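Local structure of factor essential for expression of methicillin resistance (1LRZ) at residues Gly316-Asn321 and Val325-Gly330; Ala344-Met349 and Asp359-Tyr364. The protein catalyses the addition of glycines 2 and 3 to the pentaglycine interpeptide bridge of Staphylococcus aureus peptidoglycan, taking them from glycyl-tRNA. One frame throughout, in Å; residues are numbered along the deposited sequence.

Contact 1: residues Gly316-Asn321 and Val325-Gly330; sequences GFFFIN and VVYYAG
Phe318 and Tyr327 meet on one face of a two-stranded antiparallel pairing, and Phe319 and Tyr328 meet on the other. The Phe318 ring slants across its partner, with CZ 3.4 Å from Tyr327 CD1 and the two planes inclined at 34°. CG of Phe318 stands anti to the carbonyl carbon (chi1 -71°), which swings the ring over the neighbouring strand; there CD2 also lies 3.8 Å from Val325 CG1. Phe319 and Tyr328 instead run side by side in the same direction. Phe319 CE1 sits over one face of the Tyr328 ring, 3.5 Å from its CG, with the planes inclined at 43°. Large flat residues suit positions 318 and 319, since the rings of Phe318 and Phe319 reach over the adjoining strand as well as covering their own.

An extra residue on the second strand shifts the register: Tyr328 and Ala329 together face Phe317, a classic beta bulge. Phe317 O receives Tyr328 N at 3.0 Å and, weakly, Ala329 N at 3.5 Å, while Phe317 N donates to Ala329 O at 2.7 Å. Beyond the bulge, Phe319 and Val326 form a regular hydrogen-bonded pair, with Val326 N 2.8 Å from Phe319 O. At the opposite end Gly316 faces Gly330: the Phe318 ring lies close to Gly316 and the Tyr327 hydroxyl close to Gly330, and glycine, with no side chain, leaves them that room. Phe318 continues onto Val345 and Met349 of helix 341-355, whereas Phe317 and Phe319 pack against Tyr225 and Tyr232 of helix 222-232. This is a bulged beta hairpin within a mixed sheet covered by helices on both faces.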
ATOM      1  N   GLY A 316       5.588   4.282  -7.094  1.00 15.60           N
ATOM      2  CA  GLY A 316       5.132   3.637  -5.881  1.00 17.15           C
ATOM      3  C   GLY A 316       5.655   2.219  -5.810  1.00 16.42           C
ATOM      4  O   GLY A 316       5.970   1.601  -6.837  1.00 15.24           O
ATOM      5  N   PHE A 317       5.748   1.707  -4.590  1.00 16.66           N
ATOM      6  CA  PHE A 317       6.217   0.345  -4.340  1.00 15.17           C
ATOM      7  C   PHE A 317       4.998  -0.372  -3.747  1.00 15.35           C
ATOM      8  O   PHE A 317       4.538  -0.022  -2.656  1.00 14.94           O
ATOM      9  CB  PHE A 317       7.355   0.371  -3.327  1.00 19.32           C
ATOM     10  CG  PHE A 317       8.241  -0.831  -3.383  1.00 21.64           C
ATOM     11  CD1 PHE A 317       9.235  -0.932  -4.352  1.00 21.78           C
ATOM     12  CD2 PHE A 317       8.102  -1.853  -2.454  1.00 22.08           C
ATOM     13  CE1 PHE A 317      10.082  -2.033  -4.393  1.00 21.09           C
ATOM     14  CE2 PHE A 317       8.948  -2.962  -2.491  1.00 24.06           C
ATOM     15  CZ  PHE A 317       9.940  -3.045  -3.465  1.00 18.14           C
ATOM     16  N   PHE A 318       4.480  -1.369  -4.460  1.00 16.69           N
ATOM     17  CA  PHE A 318       3.278  -2.070  -4.028  1.00 15.65           C
ATOM     18  C   PHE A 318       3.414  -3.562  -3.770  1.00 17.89           C
ATOM     19  O   PHE A 318       4.058  -4.278  -4.536  1.00 17.74           O
ATOM     20  CB  PHE A 318       2.171  -1.911  -5.073  1.00 16.79           C
ATOM     21  CG  PHE A 318       1.582  -0.529  -5.159  1.00 17.45           C
ATOM     22  CD1 PHE A 318       2.271   0.502  -5.788  1.00 14.78           C
ATOM     23  CD2 PHE A 318       0.314  -0.271  -4.625  1.00 14.48           C
ATOM     24  CE1 PHE A 318       1.715   1.780  -5.887  1.00 16.61           C
ATOM     25  CE2 PHE A 318      -0.253   0.994  -4.713  1.00 15.59           C
ATOM     26  CZ  PHE A 318       0.450   2.030  -5.349  1.00 17.11           C
ATOM     27  N   PHE A 319       2.779  -4.029  -2.694  1.00 16.35           N
ATOM     28  CA  PHE A 319       2.752  -5.457  -2.381  1.00 16.62           C
ATOM     29  C   PHE A 319       1.376  -5.970  -2.810  1.00 18.95           C
ATOM     30  O   PHE A 319       0.344  -5.325  -2.556  1.00 18.68           O
ATOM     31  CB  PHE A 319       2.994  -5.683  -0.890  1.00 17.42           C
ATOM     32  CG  PHE A 319       4.369  -5.271  -0.448  1.00 18.08           C
ATOM     33  CD1 PHE A 319       4.553  -4.535   0.719  1.00 19.20           C
ATOM     34  CD2 PHE A 319       5.483  -5.576  -1.231  1.00 20.25           C
ATOM     35  CE1 PHE A 319       5.828  -4.107   1.098  1.00 20.18           C
ATOM     36  CE2 PHE A 319       6.766  -5.152  -0.854  1.00 22.67           C
ATOM     37  CZ  PHE A 319       6.935  -4.415   0.309  1.00 22.46           C
ATOM     38  N   ILE A 320       1.359  -7.120  -3.476  1.00 18.33           N
ATOM     39  CA  ILE A 320       0.117  -7.671  -3.985  1.00 18.16           C
ATOM     40  C   ILE A 320      -0.123  -9.093  -3.510  1.00 19.52           C
ATOM     41  O   ILE A 320       0.652 -10.000  -3.797  1.00 18.79           O
ATOM     42  CB  ILE A 320       0.104  -7.659  -5.547  1.00 22.69           C
ATOM     43  CG1 ILE A 320       0.285  -6.225  -6.066  1.00 23.93           C
ATOM     44  CG2 ILE A 320      -1.192  -8.255  -6.076  1.00 17.98           C
ATOM     45  CD1 ILE A 320       1.716  -5.766  -6.082  1.00 28.71           C
ATOM     46  N   ASN A 321      -1.205  -9.277  -2.775  1.00 17.42           N
ATOM     47  CA  ASN A 321      -1.561 -10.587  -2.277  1.00 19.71           C
ATOM     48  C   ASN A 321      -3.069 -10.728  -2.398  1.00 16.97           C
ATOM     49  O   ASN A 321      -3.780  -9.738  -2.605  1.00 16.60           O
ATOM     50  CB  ASN A 321      -1.076 -10.738  -0.831  1.00 20.11           C
ATOM     51  CG  ASN A 321       0.444 -10.725  -0.738  1.00 23.71           C
ATOM     52  OD1 ASN A 321       1.098 -11.745  -0.975  1.00 23.22           O
ATOM     53  ND2 ASN A 321       1.015  -9.558  -0.427  1.00 17.73           N
ATOM     54  N   VAL A 325      -4.093  -5.117  -1.832  1.00 13.06           N
ATOM     55  CA  VAL A 325      -3.012  -4.483  -2.557  1.00 13.38           C
ATOM     56  C   VAL A 325      -2.556  -3.430  -1.535  1.00 15.57           C
ATOM     57  O   VAL A 325      -3.393  -2.740  -0.937  1.00 14.24           O
ATOM     58  CB  VAL A 325      -3.507  -3.788  -3.841  1.00 14.26           C
ATOM     59  CG1 VAL A 325      -2.437  -2.832  -4.365  1.00 12.08           C
ATOM     60  CG2 VAL A 325      -3.812  -4.844  -4.903  1.00 11.88           C
ATOM     61  N   VAL A 326      -1.249  -3.330  -1.308  1.00 15.81           N
ATOM     62  CA  VAL A 326      -0.729  -2.376  -0.344  1.00 15.22           C
ATOM     63  C   VAL A 326       0.170  -1.336  -0.984  1.00 18.39           C
ATOM     64  O   VAL A 326       1.121  -1.683  -1.685  1.00 19.32           O
ATOM     65  CB  VAL A 326       0.108  -3.079   0.760  1.00 16.39           C
ATOM     66  CG1 VAL A 326       0.743  -2.027   1.685  1.00 14.41           C
ATOM     67  CG2 VAL A 326      -0.770  -4.026   1.578  1.00 13.79           C
ATOM     68  N   TYR A 327      -0.150  -0.067  -0.757  1.00 16.50           N
ATOM     69  CA  TYR A 327       0.678   1.039  -1.235  1.00 17.54           C
ATOM     70  C   TYR A 327       1.694   1.215  -0.089  1.00 17.87           C
ATOM     71  O   TYR A 327       1.426   1.903   0.900  1.00 13.91           O
ATOM     72  CB  TYR A 327      -0.165   2.301  -1.390  1.00 18.08           C
ATOM     73  CG  TYR A 327       0.639   3.558  -1.619  1.00 21.32           C
ATOM     74  CD1 TYR A 327       1.669   3.592  -2.560  1.00 20.24           C
ATOM     75  CD2 TYR A 327       0.343   4.730  -0.921  1.00 21.02           C
ATOM     76  CE1 TYR A 327       2.387   4.760  -2.802  1.00 22.98           C
ATOM     77  CE2 TYR A 327       1.055   5.909  -1.159  1.00 26.42           C
ATOM     78  CZ  TYR A 327       2.074   5.916  -2.097  1.00 25.93           C
ATOM     79  OH  TYR A 327       2.784   7.074  -2.326  1.00 30.67           O
ATOM     80  N   TYR A 328       2.849   0.571  -0.221  1.00 17.93           N
ATOM     81  CA  TYR A 328       3.859   0.607   0.825  1.00 19.74           C
ATOM     82  C   TYR A 328       4.677   1.891   0.921  1.00 21.44           C
ATOM     83  O   TYR A 328       4.844   2.449   2.005  1.00 21.70           O
ATOM     84  CB  TYR A 328       4.806  -0.581   0.670  1.00 23.56           C
ATOM     85  CG  TYR A 328       5.795  -0.687   1.805  1.00 28.02           C
ATOM     86  CD1 TYR A 328       5.377  -1.060   3.083  1.00 28.17           C
ATOM     87  CD2 TYR A 328       7.135  -0.350   1.619  1.00 31.79           C
ATOM     88  CE1 TYR A 328       6.273  -1.090   4.161  1.00 32.08           C
ATOM     89  CE2 TYR A 328       8.043  -0.375   2.687  1.00 36.11           C
ATOM     90  CZ  TYR A 328       7.601  -0.745   3.954  1.00 36.83           C
ATOM     91  OH  TYR A 328       8.490  -0.752   5.007  1.00 40.50           O
ATOM     92  N   ALA A 329       5.169   2.365  -0.214  1.00 20.07           N
ATOM     93  CA  ALA A 329       5.987   3.563  -0.245  1.00 19.89           C
ATOM     94  C   ALA A 329       5.881   4.197  -1.616  1.00 21.08           C
ATOM     95  O   ALA A 329       5.617   3.515  -2.612  1.00 18.67           O
ATOM     96  CB  ALA A 329       7.440   3.201   0.050  1.00 19.41           C
ATOM     97  N   GLY A 330       6.085   5.505  -1.666  1.00 21.13           N
ATOM     98  CA  GLY A 330       6.011   6.194  -2.933  1.00 23.13           C
ATOM     99  C   GLY A 330       6.465   7.632  -2.832  1.00 25.84           C
ATOM    100  O   GLY A 330       6.681   8.152  -1.736  1.00 24.52           O
TER

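Contact 2: residues Ala344-Met349 and Asp359-Tyr364; sequences AVQWEM and DRYNFY
Gln346 OE1 accepts a hydrogen bond from Tyr361 OH at 2.6 Å, and Phe363 CE2 lies beside the same oxygen at 3.2 Å. The hydroxyl approaches from above the carbonyl plane, 45° out of it. The amide stands nearly upright against the tyrosine ring, the planes 78° apart, and OE1 lies at the ring's edge. Against Phe363 the amide is less steeply turned. A bend at chi2 (-55°) folds the glutamine chain so that its amide reaches the strand, although the axes of helix segment 344-349 and strand segment 360-364 come no nearer than 10.9 Å.

Tyrosine suits this place because its ring lies among apolar groups while its hydroxyl meets the buried amide oxygen. Its CG is anti to the backbone N, and the ring extends toward the helix until CE1 comes 3.5 Å from Met349 C; Met349 CB packs near the ring plane, 3.7 Å from the hydroxyl oxygen of Tyr361. Within the strand, Tyr361 CE2 lies over one face of the Phe363 ring, offset toward its rim.

Tyr386 touches Gln346 and Phe363, and Phe318 of strand 310-320 packs on both Met349 and Tyr361. The contact thus ties helix 341-355 to strand 360-365, which closes a beta-alpha-beta unit begun by strand 325-332 and lies in the sheet between that strand and strand 157-162.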
ATOM      1  N   ALA A 344      -2.141   9.020 -11.163  1.00 14.38           N
ATOM      2  CA  ALA A 344      -1.997   7.987 -12.198  1.00 15.78           C
ATOM      3  C   ALA A 344      -1.522   6.694 -11.545  1.00 16.71           C
ATOM      4  O   ALA A 344      -2.054   5.615 -11.821  1.00 16.52           O
ATOM      5  CB  ALA A 344      -0.988   8.442 -13.272  1.00 15.69           C
ATOM      6  N   VAL A 345      -0.521   6.803 -10.672  1.00 17.16           N
ATOM      7  CA  VAL A 345      -0.000   5.634  -9.968  1.00 16.20           C
ATOM      8  C   VAL A 345      -1.101   4.961  -9.131  1.00 17.52           C
ATOM      9  O   VAL A 345      -1.296   3.749  -9.215  1.00 18.24           O
ATOM     10  CB  VAL A 345       1.178   6.016  -9.036  1.00 17.01           C
ATOM     11  CG1 VAL A 345       1.557   4.817  -8.144  1.00 13.31           C
ATOM     12  CG2 VAL A 345       2.393   6.425  -9.877  1.00 15.45           C
ATOM     13  N   GLN A 346      -1.820   5.744  -8.331  1.00 16.69           N
ATOM     14  CA  GLN A 346      -2.880   5.181  -7.502  1.00 16.68           C
ATOM     15  C   GLN A 346      -3.981   4.559  -8.367  1.00 17.98           C
ATOM     16  O   GLN A 346      -4.464   3.460  -8.073  1.00 14.68           O
ATOM     17  CB  GLN A 346      -3.500   6.254  -6.592  1.00 14.69           C
ATOM     18  CG  GLN A 346      -2.562   6.828  -5.497  1.00 14.58           C
ATOM     19  CD  GLN A 346      -1.959   5.742  -4.621  1.00 18.10           C
ATOM     20  OE1 GLN A 346      -2.654   4.820  -4.177  1.00 18.44           O
ATOM     21  NE2 GLN A 346      -0.669   5.854  -4.353  1.00 20.95           N
ATOM     22  N   TRP A 347      -4.377   5.245  -9.437  1.00 14.28           N
ATOM     23  CA  TRP A 347      -5.445   4.714 -10.276  1.00 18.32           C
ATOM     24  C   TRP A 347      -5.071   3.383 -10.918  1.00 18.57           C
ATOM     25  O   TRP A 347      -5.914   2.490 -11.054  1.00 16.99           O
ATOM     26  CB  TRP A 347      -5.838   5.721 -11.356  1.00 17.95           C
ATOM     27  CG  TRP A 347      -7.106   5.355 -12.075  1.00 21.96           C
ATOM     28  CD1 TRP A 347      -7.272   5.221 -13.426  1.00 23.83           C
ATOM     29  CD2 TRP A 347      -8.394   5.107 -11.487  1.00 20.95           C
ATOM     30  NE1 TRP A 347      -8.576   4.901 -13.713  1.00 23.59           N
ATOM     31  CE2 TRP A 347      -9.284   4.819 -12.547  1.00 25.00           C
ATOM     32  CE3 TRP A 347      -8.873   5.082 -10.172  1.00 22.80           C
ATOM     33  CZ2 TRP A 347     -10.640   4.534 -12.329  1.00 25.40           C
ATOM     34  CZ3 TRP A 347     -10.219   4.799  -9.955  1.00 23.15           C
ATOM     35  CH2 TRP A 347     -11.085   4.519 -11.032  1.00 25.79           C
ATOM     36  N   GLU A 348      -3.808   3.246 -11.314  1.00 18.70           N
ATOM     37  CA  GLU A 348      -3.355   2.003 -11.934  1.00 17.70           C
ATOM     38  C   GLU A 348      -3.508   0.826 -10.969  1.00 16.98           C
ATOM     39  O   GLU A 348      -4.006  -0.231 -11.344  1.00 12.96           O
ATOM     40  CB  GLU A 348      -1.882   2.119 -12.363  1.00 19.70           C
ATOM     41  CG  GLU A 348      -1.232   0.812 -12.872  1.00 22.16           C
ATOM     42  CD  GLU A 348      -1.649   0.443 -14.292  1.00 28.14           C
ATOM     43  OE1 GLU A 348      -1.673   1.342 -15.163  1.00 26.66           O
ATOM     44  OE2 GLU A 348      -1.938  -0.751 -14.551  1.00 26.30           O
ATOM     45  N   MET A 349      -3.093   1.017  -9.724  1.00 16.02           N
ATOM     46  CA  MET A 349      -3.150  -0.073  -8.760  1.00 16.04           C
ATOM     47  C   MET A 349      -4.538  -0.346  -8.183  1.00 15.91           C
ATOM     48  O   MET A 349      -4.853  -1.482  -7.837  1.00 15.87           O
ATOM     49  CB  MET A 349      -2.098   0.156  -7.677  1.00 13.22           C
ATOM     50  CG  MET A 349      -0.656   0.177  -8.265  1.00 15.39           C
ATOM     51  SD  MET A 349      -0.222  -1.257  -9.347  1.00  3.96           S
ATOM     52  CE  MET A 349      -0.553  -2.523  -8.280  1.00 14.00           C
ATOM     53  N   ASP A 359     -10.317  -7.401  -3.188  1.00 14.71           N
ATOM     54  CA  ASP A 359     -11.341  -6.493  -2.669  1.00 17.92           C
ATOM     55  C   ASP A 359     -10.933  -5.457  -1.629  1.00 17.39           C
ATOM     56  O   ASP A 359     -11.794  -4.831  -1.004  1.00 15.52           O
ATOM     57  CB  ASP A 359     -12.491  -7.320  -2.097  1.00 20.72           C
ATOM     58  CG  ASP A 359     -13.061  -8.299  -3.106  1.00 23.83           C
ATOM     59  OD1 ASP A 359     -13.272  -7.893  -4.269  1.00 26.75           O
ATOM     60  OD2 ASP A 359     -13.306  -9.462  -2.727  1.00 25.61           O
ATOM     61  N   ARG A 360      -9.637  -5.267  -1.446  1.00 14.39           N
ATOM     62  CA  ARG A 360      -9.162  -4.313  -0.451  1.00 14.68           C
ATOM     63  C   ARG A 360      -7.938  -3.574  -0.966  1.00 14.77           C
ATOM     64  O   ARG A 360      -6.992  -4.191  -1.445  1.00 16.43           O
ATOM     65  CB  ARG A 360      -8.833  -5.071   0.830  1.00 13.41           C
ATOM     66  CG  ARG A 360      -8.157  -4.270   1.932  1.00 13.92           C
ATOM     67  CD  ARG A 360      -8.143  -5.128   3.201  1.00 15.01           C
ATOM     68  NE  ARG A 360      -7.157  -4.706   4.191  1.00 13.69           N
ATOM     69  CZ  ARG A 360      -7.444  -4.368   5.445  1.00 15.21           C
ATOM     70  NH1 ARG A 360      -8.705  -4.381   5.875  1.00 12.24           N
ATOM     71  NH2 ARG A 360      -6.458  -4.069   6.289  1.00 14.68           N
ATOM     72  N   TYR A 361      -7.969  -2.249  -0.876  1.00 13.26           N
ATOM     73  CA  TYR A 361      -6.864  -1.425  -1.333  1.00 14.76           C
ATOM     74  C   TYR A 361      -6.375  -0.657  -0.106  1.00 14.67           C
ATOM     75  O   TYR A 361      -7.062   0.224   0.413  1.00 13.21           O
ATOM     76  CB  TYR A 361      -7.339  -0.465  -2.423  1.00 14.34           C
ATOM     77  CG  TYR A 361      -6.217   0.292  -3.092  1.00 15.80           C
ATOM     78  CD1 TYR A 361      -5.473  -0.286  -4.122  1.00 14.61           C
ATOM     79  CD2 TYR A 361      -5.894   1.588  -2.689  1.00 15.00           C
ATOM     80  CE1 TYR A 361      -4.436   0.411  -4.737  1.00 14.19           C
ATOM     81  CE2 TYR A 361      -4.858   2.294  -3.290  1.00 15.03           C
ATOM     82  CZ  TYR A 361      -4.136   1.702  -4.313  1.00 17.92           C
ATOM     83  OH  TYR A 361      -3.116   2.411  -4.897  1.00 18.20           O
ATOM     84  N   ASN A 362      -5.180  -1.004   0.348  1.00 13.52           N
ATOM     85  CA  ASN A 362      -4.606  -0.427   1.550  1.00 13.37           C
ATOM     86  C   ASN A 362      -3.620   0.719   1.295  1.00 14.00           C
ATOM     87  O   ASN A 362      -2.495   0.472   0.863  1.00 13.06           O
ATOM     88  CB  ASN A 362      -3.904  -1.554   2.318  1.00 13.60           C
ATOM     89  CG  ASN A 362      -3.787  -1.272   3.797  1.00 16.95           C
ATOM     90  OD1 ASN A 362      -3.764  -0.119   4.211  1.00 15.18           O
ATOM     91  ND2 ASN A 362      -3.694  -2.337   4.605  1.00  9.80           N
ATOM     92  N   PHE A 363      -4.039   1.959   1.569  1.00 13.68           N
ATOM     93  CA  PHE A 363      -3.160   3.121   1.402  1.00 15.10           C
ATOM     94  C   PHE A 363      -2.092   3.052   2.494  1.00 15.33           C
ATOM     95  O   PHE A 363      -1.150   3.847   2.538  1.00 13.95           O
ATOM     96  CB  PHE A 363      -3.947   4.437   1.518  1.00  9.69           C
ATOM     97  CG  PHE A 363      -4.731   4.780   0.283  1.00 15.97           C
ATOM     98  CD1 PHE A 363      -6.104   4.541   0.218  1.00 12.37           C
ATOM     99  CD2 PHE A 363      -4.089   5.335  -0.829  1.00 15.56           C
ATOM    100  CE1 PHE A 363      -6.831   4.850  -0.944  1.00 16.03           C
ATOM    101  CE2 PHE A 363      -4.813   5.649  -1.998  1.00 18.30           C
ATOM    102  CZ  PHE A 363      -6.180   5.408  -2.055  1.00 12.85           C
ATOM    103  N   TYR A 364      -2.276   2.079   3.376  1.00 15.59           N
ATOM    104  CA  TYR A 364      -1.372   1.796   4.481  1.00 15.67           C
ATOM    105  C   TYR A 364      -1.231   2.841   5.601  1.00 17.07           C
ATOM    106  O   TYR A 364      -2.183   3.538   5.945  1.00 16.07           O
ATOM    107  CB  TYR A 364       0.016   1.393   3.938  1.00 15.90           C
ATOM    108  CG  TYR A 364       0.640   0.217   4.682  1.00 19.67           C
ATOM    109  CD1 TYR A 364      -0.105  -0.948   4.932  1.00 19.88           C
ATOM    110  CD2 TYR A 364       1.963   0.258   5.127  1.00 20.15           C
ATOM    111  CE1 TYR A 364       0.448  -2.031   5.600  1.00 19.24           C
ATOM    112  CE2 TYR A 364       2.531  -0.833   5.808  1.00 19.27           C
ATOM    113  CZ  TYR A 364       1.765  -1.971   6.037  1.00 21.90           C
ATOM    114  OH  TYR A 364       2.301  -3.055   6.698  1.00 20.51           O
TER

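Overall arrangement
Both contacts are largely buried and share one mixed sheet; contact 1 reaches partly exposed residues at its Tyr327-Gly330 end, whereas the touching residues of contact 2 are all buried. Contact 1 joins neighbouring strands within the sheet, so backbone hydrogen bonds do much of the work and aromatic rings cover both faces. Contact 2 joins a helix to the sheet's face, has no backbone bonds between its segments and buries far less surface, relying on one polar side-chain bond among apolar groups. Strand 325-332 connects them, pairing antiparallel with 310-320 and parallel with 360-365. Phe318 CE2, 3.2 Å from Tyr361 OH, brings the two side-chain clusters together on the side of the sheet that faces helix 341-355.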